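Local structure of ATP-dependent DNA helicase (Mycobacterium smegmatis, 5V9X) at residues W276-E288 and R305-R317. The protein uses ATP hydrolysis to move 3'-to-5' along a single DNA strand and unwind RNA:DNA hybrids. Sequence-based numbering, arbitrary orientation.
Sequences WPDVEERIVDLVE and RLTSRLNEIHAER. With nucleotides of chain B.
Val284 and Ile283 meet Leu310 where helix 276-288 crosses the 305-317 part of helix 300-318 at -68°. Both helices belong to the second RecA-like domain of this helicase and lie on its parallel sheet. Leu310 and Leu306 also touch Val380 of strand 378-381, while Ile283 rests on Phe429 and Val400.

The packed part is mostly apolar. Leu310 CD2 lies 3.7 Å from Val284 CG2 and about as far from Ile283 CG2. Val284 holds CG1 anti to its backbone N (chi1 179°), which turns CG2 to Leu310 and Ile313 and CG1 to Arg317. Glu280 is the exception, a charged knob among Leu306, Arg309, Leu310 and Ile313. Its CB meets Ile313 CD1, and its extended chain carries the carboxylate onto the aliphatic base of Arg309. Arg309 bends at chi2 and its guanidinium leads away; the opposite charges stay near but beyond a salt bridge.

The more exposed side is polar and charged. Arg317 reaches out extended and lays one face of its guanidinium over Val284. Arg317 NH1 donates to Asp285 OD1 at 2.8 Å, nearly along the C-O axis of the carboxylate. Weak bonds join NH2 to the same oxygen and NH1 to Glu288 OE1, making a salt-bridge network.

At the other end the contact reaches the DNA. Arg305 NH2 sits 3.6 Å above the Trp276 ring in a cation-pi contact, with the two planes 80° apart. Both residues grip one phosphate oxygen of DC4 of chain B: Arg305 NH1 bonds OP2 weakly, and Trp276 NE1 donates to OP2 at 2.7 Å.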
ATOM      1  N   TRP A 276      24.828   9.310  -3.255  1.00 54.62           N
ATOM      2  CA  TRP A 276      24.790   7.855  -3.112  1.00 54.72           C
ATOM      3  C   TRP A 276      26.086   7.259  -2.572  1.00 55.56           C
ATOM      4  O   TRP A 276      26.009   6.397  -1.679  1.00 54.29           O
ATOM      5  CB  TRP A 276      24.408   7.221  -4.453  1.00 52.86           C
ATOM      6  CG  TRP A 276      22.969   7.394  -4.808  1.00 48.61           C
ATOM      7  CD1 TRP A 276      22.463   8.084  -5.868  1.00 46.42           C
ATOM      8  CD2 TRP A 276      21.844   6.867  -4.097  1.00 46.99           C
ATOM      9  NE1 TRP A 276      21.092   8.016  -5.866  1.00 47.26           N
ATOM     10  CE2 TRP A 276      20.687   7.275  -4.787  1.00 45.16           C
ATOM     11  CE3 TRP A 276      21.702   6.087  -2.944  1.00 49.01           C
ATOM     12  CZ2 TRP A 276      19.406   6.931  -4.364  1.00 40.73           C
ATOM     13  CZ3 TRP A 276      20.430   5.748  -2.526  1.00 49.03           C
ATOM     14  CH2 TRP A 276      19.298   6.169  -3.234  1.00 45.81           C
ATOM     15  N   PRO A 277      27.282   7.635  -3.051  1.00 55.60           N
ATOM     16  CA  PRO A 277      28.504   7.010  -2.506  1.00 55.18           C
ATOM     17  C   PRO A 277      28.644   7.103  -0.991  1.00 57.97           C
ATOM     18  O   PRO A 277      29.017   6.109  -0.352  1.00 59.68           O
ATOM     19  CB  PRO A 277      29.621   7.770  -3.230  1.00 57.69           C
ATOM     20  CG  PRO A 277      29.021   8.143  -4.526  1.00 56.33           C
ATOM     21  CD  PRO A 277      27.595   8.491  -4.213  1.00 54.56           C
ATOM     22  N   ASP A 278      28.355   8.263  -0.395  1.00 56.18           N
ATOM     23  CA  ASP A 278      28.476   8.386   1.054  1.00 54.93           C
ATOM     24  C   ASP A 278      27.366   7.636   1.777  1.00 54.99           C
ATOM     25  O   ASP A 278      27.586   7.116   2.876  1.00 59.61           O
ATOM     26  CB  ASP A 278      28.469   9.857   1.463  1.00 57.97           C
ATOM     27  CG  ASP A 278      29.458  10.682   0.670  1.00 69.78           C
ATOM     28  OD1 ASP A 278      29.223  10.880  -0.540  1.00 73.93           O
ATOM     29  OD2 ASP A 278      30.471  11.131   1.253  1.00 77.47           O
ATOM     30  N   VAL A 279      26.172   7.579   1.183  1.00 55.11           N
ATOM     31  CA  VAL A 279      25.085   6.792   1.761  1.00 54.29           C
ATOM     32  C   VAL A 279      25.445   5.313   1.751  1.00 55.67           C
ATOM     33  O   VAL A 279      25.371   4.629   2.778  1.00 56.92           O
ATOM     34  CB  VAL A 279      23.770   7.057   1.005  1.00 49.97           C
ATOM     35  CG1 VAL A 279      22.690   6.086   1.453  1.00 41.42           C
ATOM     36  CG2 VAL A 279      23.320   8.497   1.209  1.00 47.09           C
ATOM     37  N   GLU A 280      25.845   4.802   0.582  1.00 56.54           N
ATOM     38  CA  GLU A 280      26.225   3.398   0.463  1.00 56.73           C
ATOM     39  C   GLU A 280      27.350   3.038   1.425  1.00 63.68           C
ATOM     40  O   GLU A 280      27.409   1.906   1.921  1.00 68.73           O
ATOM     41  CB  GLU A 280      26.641   3.097  -0.978  1.00 55.82           C
ATOM     42  CG  GLU A 280      25.548   3.316  -2.017  1.00 56.83           C
ATOM     43  CD  GLU A 280      26.107   3.579  -3.406  1.00 64.19           C
ATOM     44  OE1 GLU A 280      27.342   3.729  -3.535  1.00 67.86           O
ATOM     45  OE2 GLU A 280      25.314   3.644  -4.368  1.00 64.13           O
ATOM     46  N   GLU A 281      28.246   3.986   1.704  1.00 65.24           N
ATOM     47  CA  GLU A 281      29.335   3.734   2.641  1.00 64.98           C
ATOM     48  C   GLU A 281      28.806   3.470   4.045  1.00 68.00           C
ATOM     49  O   GLU A 281      29.169   2.472   4.679  1.00 72.53           O
ATOM     50  CB  GLU A 281      30.293   4.923   2.649  1.00 66.19           C
ATOM     51  CG  GLU A 281      31.705   4.593   2.221  1.00 69.25           C
ATOM     52  CD  GLU A 281      32.655   5.744   2.465  1.00 77.25           C
ATOM     53  OE1 GLU A 281      32.487   6.800   1.821  1.00 79.50           O
ATOM     54  OE2 GLU A 281      33.556   5.598   3.318  1.00 84.12           O
ATOM     55  N   ARG A 282      27.950   4.363   4.552  1.00 63.02           N
ATOM     56  CA  ARG A 282      27.431   4.209   5.907  1.00 61.26           C
ATOM     57  C   ARG A 282      26.564   2.964   6.046  1.00 59.88           C
ATOM     58  O   ARG A 282      26.512   2.364   7.126  1.00 59.75           O
ATOM     59  CB  ARG A 282      26.639   5.452   6.311  1.00 60.60           C
ATOM     60  CG  ARG A 282      27.447   6.740   6.315  1.00 66.51           C
ATOM     61  CD  ARG A 282      28.507   6.740   7.406  1.00 74.59           C
ATOM     62  NE  ARG A 282      29.157   8.042   7.524  1.00 86.44           N
ATOM     63  CZ  ARG A 282      30.227   8.411   6.826  1.00 91.85           C
ATOM     64  NH1 ARG A 282      30.774   7.573   5.957  1.00 94.04           N
ATOM     65  NH2 ARG A 282      30.749   9.619   6.995  1.00 90.59           N
ATOM     66  N   ILE A 283      25.874   2.566   4.974  1.00 57.09           N
ATOM     67  CA  ILE A 283      25.051   1.360   5.027  1.00 53.60           C
ATOM     68  C   ILE A 283      25.928   0.134   5.244  1.00 61.83           C
ATOM     69  O   ILE A 283      25.641  -0.714   6.097  1.00 68.52           O
ATOM     70  CB  ILE A 283      24.201   1.229   3.752  1.00 49.64           C
ATOM     71  CG1 ILE A 283      23.038   2.224   3.785  1.00 48.07           C
ATOM     72  CG2 ILE A 283      23.687  -0.198   3.590  1.00 47.45           C
ATOM     73  CD1 ILE A 283      22.139   2.152   2.573  1.00 46.67           C
ATOM     74  N   VAL A 284      27.012   0.022   4.471  1.00 55.95           N
ATOM     75  CA  VAL A 284      27.950  -1.077   4.673  1.00 52.01           C
ATOM     76  C   VAL A 284      28.561  -0.998   6.067  1.00 58.37           C
ATOM     77  O   VAL A 284      28.745  -2.020   6.740  1.00 67.28           O
ATOM     78  CB  VAL A 284      29.028  -1.073   3.572  1.00 48.71           C
ATOM     79  CG1 VAL A 284      30.023  -2.198   3.793  1.00 45.16           C
ATOM     80  CG2 VAL A 284      28.381  -1.206   2.203  1.00 46.60           C
ATOM     81  N   ASP A 285      28.872   0.218   6.526  1.00 55.76           N
ATOM     82  CA  ASP A 285      29.323   0.399   7.903  1.00 55.10           C
ATOM     83  C   ASP A 285      28.299  -0.145   8.892  1.00 60.40           C
ATOM     84  O   ASP A 285      28.661  -0.794   9.882  1.00 69.75           O
ATOM     85  CB  ASP A 285      29.592   1.879   8.183  1.00 53.53           C
ATOM     86  CG  ASP A 285      30.836   2.397   7.483  1.00 56.71           C
ATOM     87  OD1 ASP A 285      31.509   1.609   6.788  1.00 57.05           O
ATOM     88  OD2 ASP A 285      31.141   3.598   7.634  1.00 60.88           O
ATOM     89  N   LEU A 286      27.013   0.099   8.633  1.00 55.31           N
ATOM     90  CA  LEU A 286      25.977  -0.347   9.559  1.00 55.48           C
ATOM     91  C   LEU A 286      25.749  -1.851   9.458  1.00 61.05           C
ATOM     92  O   LEU A 286      25.524  -2.517  10.474  1.00 61.80           O
ATOM     93  CB  LEU A 286      24.683   0.422   9.300  1.00 47.33           C
ATOM     94  CG  LEU A 286      24.691   1.856   9.833  1.00 47.37           C
ATOM     95  CD1 LEU A 286      23.550   2.674   9.244  1.00 52.70           C
ATOM     96  CD2 LEU A 286      24.615   1.846  11.351  1.00 44.84           C
ATOM     97  N   VAL A 287      25.802  -2.405   8.244  1.00 61.39           N
ATOM     98  CA  VAL A 287      25.642  -3.849   8.083  1.00 54.35           C
ATOM     99  C   VAL A 287      26.796  -4.584   8.750  1.00 58.35           C
ATOM    100  O   VAL A 287      26.591  -5.524   9.525  1.00 59.34           O
ATOM    101  CB  VAL A 287      25.524  -4.222   6.594  1.00 44.63           C
ATOM    102  CG1 VAL A 287      25.494  -5.733   6.433  1.00 40.31           C
ATOM    103  CG2 VAL A 287      24.281  -3.600   5.983  1.00 40.15           C
ATOM    104  N   GLU A 288      28.030  -4.158   8.461  1.00 62.12           N
ATOM    105  CA  GLU A 288      29.202  -4.791   9.058  1.00 60.48           C
ATOM    106  C   GLU A 288      29.197  -4.702  10.578  1.00 59.12           C
ATOM    107  O   GLU A 288      29.867  -5.505  11.236  1.00 63.27           O
ATOM    108  CB  GLU A 288      30.481  -4.160   8.498  1.00 64.09           C
ATOM    109  CG  GLU A 288      30.760  -4.503   7.037  1.00 70.27           C
ATOM    110  CD  GLU A 288      31.998  -3.806   6.490  1.00 77.09           C
ATOM    111  OE1 GLU A 288      32.469  -2.832   7.118  1.00 75.89           O
ATOM    112  OE2 GLU A 288      32.499  -4.233   5.428  1.00 76.97           O
ATOM    113  N   ARG A 305      20.102  -1.922  -7.775  1.00 52.29           N
ATOM    114  CA  ARG A 305      21.233  -1.000  -7.797  1.00 55.88           C
ATOM    115  C   ARG A 305      22.022  -1.058  -6.495  1.00 52.96           C
ATOM    116  O   ARG A 305      23.241  -1.263  -6.503  1.00 57.00           O
ATOM    117  CB  ARG A 305      20.739   0.422  -8.048  1.00 67.72           C
ATOM    118  CG  ARG A 305      20.806   0.887  -9.485  1.00 77.71           C
ATOM    119  CD  ARG A 305      20.679   2.395  -9.519  1.00 83.20           C
ATOM    120  NE  ARG A 305      21.663   3.014  -8.637  1.00 88.36           N
ATOM    121  CZ  ARG A 305      21.571   4.251  -8.158  1.00 92.97           C
ATOM    122  NH1 ARG A 305      20.528   5.009  -8.468  1.00 92.86           N
ATOM    123  NH2 ARG A 305      22.520   4.726  -7.363  1.00 95.92           N
ATOM    124  N   LEU A 306      21.339  -0.863  -5.363  1.00 41.79           N
ATOM    125  CA  LEU A 306      22.026  -0.843  -4.076  1.00 43.10           C
ATOM    126  C   LEU A 306      22.724  -2.166  -3.797  1.00 52.01           C
ATOM    127  O   LEU A 306      23.854  -2.182  -3.295  1.00 58.31           O
ATOM    128  CB  LEU A 306      21.039  -0.513  -2.959  1.00 41.75           C
ATOM    129  CG  LEU A 306      20.703   0.968  -2.795  1.00 50.63           C
ATOM    130  CD1 LEU A 306      19.563   1.153  -1.809  1.00 50.57           C
ATOM    131  CD2 LEU A 306      21.936   1.736  -2.342  1.00 55.45           C
ATOM    132  N   THR A 307      22.072  -3.285  -4.122  1.00 49.43           N
ATOM    133  CA  THR A 307      22.709  -4.585  -3.939  1.00 51.67           C
ATOM    134  C   THR A 307      24.011  -4.676  -4.725  1.00 57.64           C
ATOM    135  O   THR A 307      25.006  -5.226  -4.236  1.00 58.91           O
ATOM    136  CB  THR A 307      21.754  -5.701  -4.354  1.00 50.67           C
ATOM    137  OG1 THR A 307      20.500  -5.526  -3.685  1.00 49.34           O
ATOM    138  CG2 THR A 307      22.331  -7.055  -3.988  1.00 36.79           C
ATOM    139  N   SER A 308      24.026  -4.137  -5.947  1.00 59.37           N
ATOM    140  CA  SER A 308      25.266  -4.075  -6.713  1.00 58.59           C
ATOM    141  C   SER A 308      26.310  -3.230  -5.994  1.00 58.67           C
ATOM    142  O   SER A 308      27.479  -3.619  -5.899  1.00 61.18           O
ATOM    143  CB  SER A 308      24.996  -3.511  -8.109  1.00 63.24           C
ATOM    144  OG  SER A 308      23.900  -4.162  -8.728  1.00 68.71           O
ATOM    145  N   ARG A 309      25.900  -2.075  -5.469  1.00 54.69           N
ATOM    146  CA  ARG A 309      26.853  -1.165  -4.843  1.00 56.93           C
ATOM    147  C   ARG A 309      27.381  -1.730  -3.529  1.00 60.04           C
ATOM    148  O   ARG A 309      28.594  -1.728  -3.287  1.00 64.65           O
ATOM    149  CB  ARG A 309      26.202   0.199  -4.616  1.00 54.13           C
ATOM    150  CG  ARG A 309      25.620   0.824  -5.868  1.00 55.54           C
ATOM    151  CD  ARG A 309      26.692   1.115  -6.901  1.00 63.76           C
ATOM    152  NE  ARG A 309      26.109   1.622  -8.139  1.00 74.42           N
ATOM    153  CZ  ARG A 309      25.865   0.875  -9.212  1.00 78.06           C
ATOM    154  NH1 ARG A 309      26.164  -0.418  -9.205  1.00 71.93           N
ATOM    155  NH2 ARG A 309      25.327   1.422 -10.293  1.00 81.83           N
ATOM    156  N   LEU A 310      26.483  -2.215  -2.666  1.00 54.36           N
ATOM    157  CA  LEU A 310      26.910  -2.729  -1.368  1.00 49.15           C
ATOM    158  C   LEU A 310      27.887  -3.889  -1.525  1.00 54.82           C
ATOM    159  O   LEU A 310      28.837  -4.021  -0.744  1.00 63.14           O
ATOM    160  CB  LEU A 310      25.696  -3.155  -0.541  1.00 42.14           C
ATOM    161  CG  LEU A 310      24.642  -2.076  -0.272  1.00 47.03           C
ATOM    162  CD1 LEU A 310      23.573  -2.588   0.687  1.00 46.67           C
ATOM    163  CD2 LEU A 310      25.280  -0.795   0.250  1.00 40.49           C
ATOM    164  N   ASN A 311      27.678  -4.733  -2.537  1.00 48.00           N
ATOM    165  CA  ASN A 311      28.619  -5.819  -2.784  1.00 46.20           C
ATOM    166  C   ASN A 311      29.948  -5.288  -3.310  1.00 53.70           C
ATOM    167  O   ASN A 311      31.016  -5.727  -2.868  1.00 59.47           O
ATOM    168  CB  ASN A 311      28.011  -6.827  -3.758  1.00 42.10           C
ATOM    169  CG  ASN A 311      26.879  -7.627  -3.140  1.00 45.14           C
ATOM    170  OD1 ASN A 311      26.815  -7.794  -1.922  1.00 45.35           O
ATOM    171  ND2 ASN A 311      25.979  -8.127  -3.980  1.00 44.39           N
ATOM    172  N   GLU A 312      29.903  -4.333  -4.245  1.00 54.03           N
ATOM    173  CA  GLU A 312      31.135  -3.773  -4.795  1.00 52.98           C
ATOM    174  C   GLU A 312      31.959  -3.083  -3.716  1.00 51.87           C
ATOM    175  O   GLU A 312      33.196  -3.138  -3.737  1.00 49.05           O
ATOM    176  CB  GLU A 312      30.811  -2.799  -5.930  1.00 54.48           C
ATOM    177  CG  GLU A 312      30.335  -3.469  -7.208  1.00 60.96           C
ATOM    178  CD  GLU A 312      29.591  -2.518  -8.126  1.00 69.42           C
ATOM    179  OE1 GLU A 312      29.585  -1.298  -7.851  1.00 73.48           O
ATOM    180  OE2 GLU A 312      29.004  -2.992  -9.122  1.00 73.08           O
ATOM    181  N   ILE A 313      31.295  -2.426  -2.765  1.00 50.49           N
ATOM    182  CA  ILE A 313      32.006  -1.825  -1.641  1.00 51.64           C
ATOM    183  C   ILE A 313      32.611  -2.909  -0.758  1.00 57.24           C
ATOM    184  O   ILE A 313      33.786  -2.840  -0.378  1.00 59.27           O
ATOM    185  CB  ILE A 313      31.060  -0.916  -0.838  1.00 49.10           C
ATOM    186  CG1 ILE A 313      30.586   0.253  -1.697  1.00 46.75           C
ATOM    187  CG2 ILE A 313      31.742  -0.417   0.429  1.00 49.19           C
ATOM    188  CD1 ILE A 313      29.472   1.029  -1.067  1.00 45.73           C
ATOM    189  N   HIS A 314      31.814  -3.928  -0.422  1.00 62.43           N
ATOM    190  CA  HIS A 314      32.282  -4.981   0.473  1.00 64.13           C
ATOM    191  C   HIS A 314      33.480  -5.721  -0.108  1.00 64.60           C
ATOM    192  O   HIS A 314      34.384  -6.130   0.630  1.00 67.29           O
ATOM    193  CB  HIS A 314      31.141  -5.954   0.767  1.00 66.68           C
ATOM    194  CG  HIS A 314      31.553  -7.135   1.589  1.00 71.59           C
ATOM    195  ND1 HIS A 314      31.670  -8.403   1.063  1.00 72.52           N
ATOM    196  CD2 HIS A 314      31.882  -7.238   2.898  1.00 72.40           C
ATOM    197  CE1 HIS A 314      32.050  -9.238   2.013  1.00 73.28           C
ATOM    198  NE2 HIS A 314      32.187  -8.557   3.137  1.00 72.82           N
ATOM    199  N   ALA A 315      33.505  -5.904  -1.429  1.00 62.16           N
ATOM    200  CA  ALA A 315      34.622  -6.600  -2.058  1.00 60.61           C
ATOM    201  C   ALA A 315      35.904  -5.783  -1.963  1.00 63.76           C
ATOM    202  O   ALA A 315      36.959  -6.307  -1.589  1.00 66.44           O
ATOM    203  CB  ALA A 315      34.286  -6.916  -3.515  1.00 55.46           C
ATOM    204  N   GLU A 316      35.828  -4.490  -2.299  1.00 60.99           N
ATOM    205  CA  GLU A 316      37.005  -3.627  -2.235  1.00 56.34           C
ATOM    206  C   GLU A 316      37.578  -3.560  -0.826  1.00 56.94           C
ATOM    207  O   GLU A 316      38.795  -3.425  -0.655  1.00 56.32           O
ATOM    208  CB  GLU A 316      36.649  -2.225  -2.736  1.00 53.83           C
ATOM    209  CG  GLU A 316      37.739  -1.179  -2.552  1.00 55.77           C
ATOM    210  CD  GLU A 316      38.967  -1.449  -3.398  1.00 64.49           C
ATOM    211  OE1 GLU A 316      38.846  -2.168  -4.413  1.00 67.26           O
ATOM    212  OE2 GLU A 316      40.056  -0.946  -3.048  1.00 66.04           O
ATOM    213  N   ARG A 317      36.726  -3.670   0.194  1.00 55.51           N
ATOM    214  CA  ARG A 317      37.196  -3.627   1.571  1.00 58.68           C
ATOM    215  C   ARG A 317      37.778  -4.952   2.042  1.00 58.79           C
ATOM    216  O   ARG A 317      38.537  -4.964   3.018  1.00 55.96           O
ATOM    217  CB  ARG A 317      36.055  -3.221   2.505  1.00 52.39           C
ATOM    218  CG  ARG A 317      35.539  -1.812   2.300  1.00 52.16           C
ATOM    219  CD  ARG A 317      34.451  -1.502   3.312  1.00 59.27           C
ATOM    220  NE  ARG A 317      34.034  -0.104   3.283  1.00 60.44           N
ATOM    221  CZ  ARG A 317      33.163   0.426   4.136  1.00 58.07           C
ATOM    222  NH1 ARG A 317      32.622  -0.328   5.083  1.00 49.23           N
ATOM    223  NH2 ARG A 317      32.834   1.708   4.046  1.00 50.27           N
TER
ATOM    224  P    DC B   4      17.618   8.140  -7.864  1.00 81.22           P
ATOM    225  OP1  DC B   4      16.707   7.077  -7.382  1.00 69.66           O
ATOM    226  OP2  DC B   4      19.074   8.016  -7.637  1.00 80.67           O
ATOM    227  O5'  DC B   4      17.357   8.347  -9.432  1.00 88.56           O
ATOM    228  C5'  DC B   4      16.024   8.428  -9.935  1.00 91.48           C
ATOM    229  C4'  DC B   4      15.955   9.353 -11.141  1.00 98.47           C
ATOM    230  O4'  DC B   4      16.683  10.558 -10.851  1.00101.79           O
ATOM    231  C3'  DC B   4      16.581   8.798 -12.419  1.00104.77           C
ATOM    232  O3'  DC B   4      15.564   8.287 -13.279  1.00111.43           O
ATOM    233  C2'  DC B   4      17.301  10.003 -13.057  1.00107.35           C
ATOM    234  C1'  DC B   4      17.082  11.145 -12.060  1.00106.68           C
ATOM    235  N1   DC B   4      18.311  11.957 -11.804  1.00106.03           N
ATOM    236  C2   DC B   4      18.560  13.104 -12.568  1.00108.36           C
ATOM    237  O2   DC B   4      17.755  13.430 -13.449  1.00110.25           O
ATOM    238  N3   DC B   4      19.681  13.827 -12.319  1.00105.04           N
ATOM    239  C4   DC B   4      20.525  13.443 -11.359  1.00 98.79           C
ATOM    240  N4   DC B   4      21.616  14.186 -11.151  1.00 98.20           N
ATOM    241  C5   DC B   4      20.287  12.278 -10.571  1.00 98.95           C
ATOM    242  C6   DC B   4      19.180  11.573 -10.825  1.00100.30           C
ATOM    243  P    DC B   3      21.813  12.862  -6.532  1.00106.68           P
ATOM    244  OP1  DC B   3      22.637  12.433  -5.382  1.00102.70           O
ATOM    245  OP2  DC B   3      22.142  12.384  -7.893  1.00107.07           O
ATOM    246  O5'  DC B   3      20.291  12.483  -6.206  1.00 94.28           O
ATOM    247  C5'  DC B   3      19.997  11.220  -5.605  1.00 85.21           C
ATOM    248  C4'  DC B   3      18.523  10.860  -5.732  1.00 81.83           C
ATOM    249  O4'  DC B   3      17.701  11.910  -5.154  1.00 85.04           O
ATOM    250  C3'  DC B   3      18.010  10.652  -7.160  1.00 84.37           C
ATOM    251  O3'  DC B   3      17.137   9.524  -7.201  1.00 86.79           O
ATOM    252  C2'  DC B   3      17.249  11.948  -7.438  1.00 86.74           C
ATOM    253  C1'  DC B   3      16.680  12.252  -6.062  1.00 85.33           C
ATOM    254  N1   DC B   3      16.326  13.685  -5.858  1.00 81.27           N
ATOM    255  C2   DC B   3      14.981  14.073  -5.835  1.00 87.87           C
ATOM    256  O2   DC B   3      14.102  13.216  -5.990  1.00 79.29           O
ATOM    257  N3   DC B   3      14.677  15.380  -5.644  1.00 87.58           N
ATOM    258  C4   DC B   3      15.653  16.275  -5.479  1.00 91.26           C
ATOM    259  N4   DC B   3      15.306  17.553  -5.294  1.00105.65           N
ATOM    260  C5   DC B   3      17.029  15.898  -5.499  1.00 89.94           C
ATOM    261  C6   DC B   3      17.315  14.607  -5.686  1.00 84.97           C
TER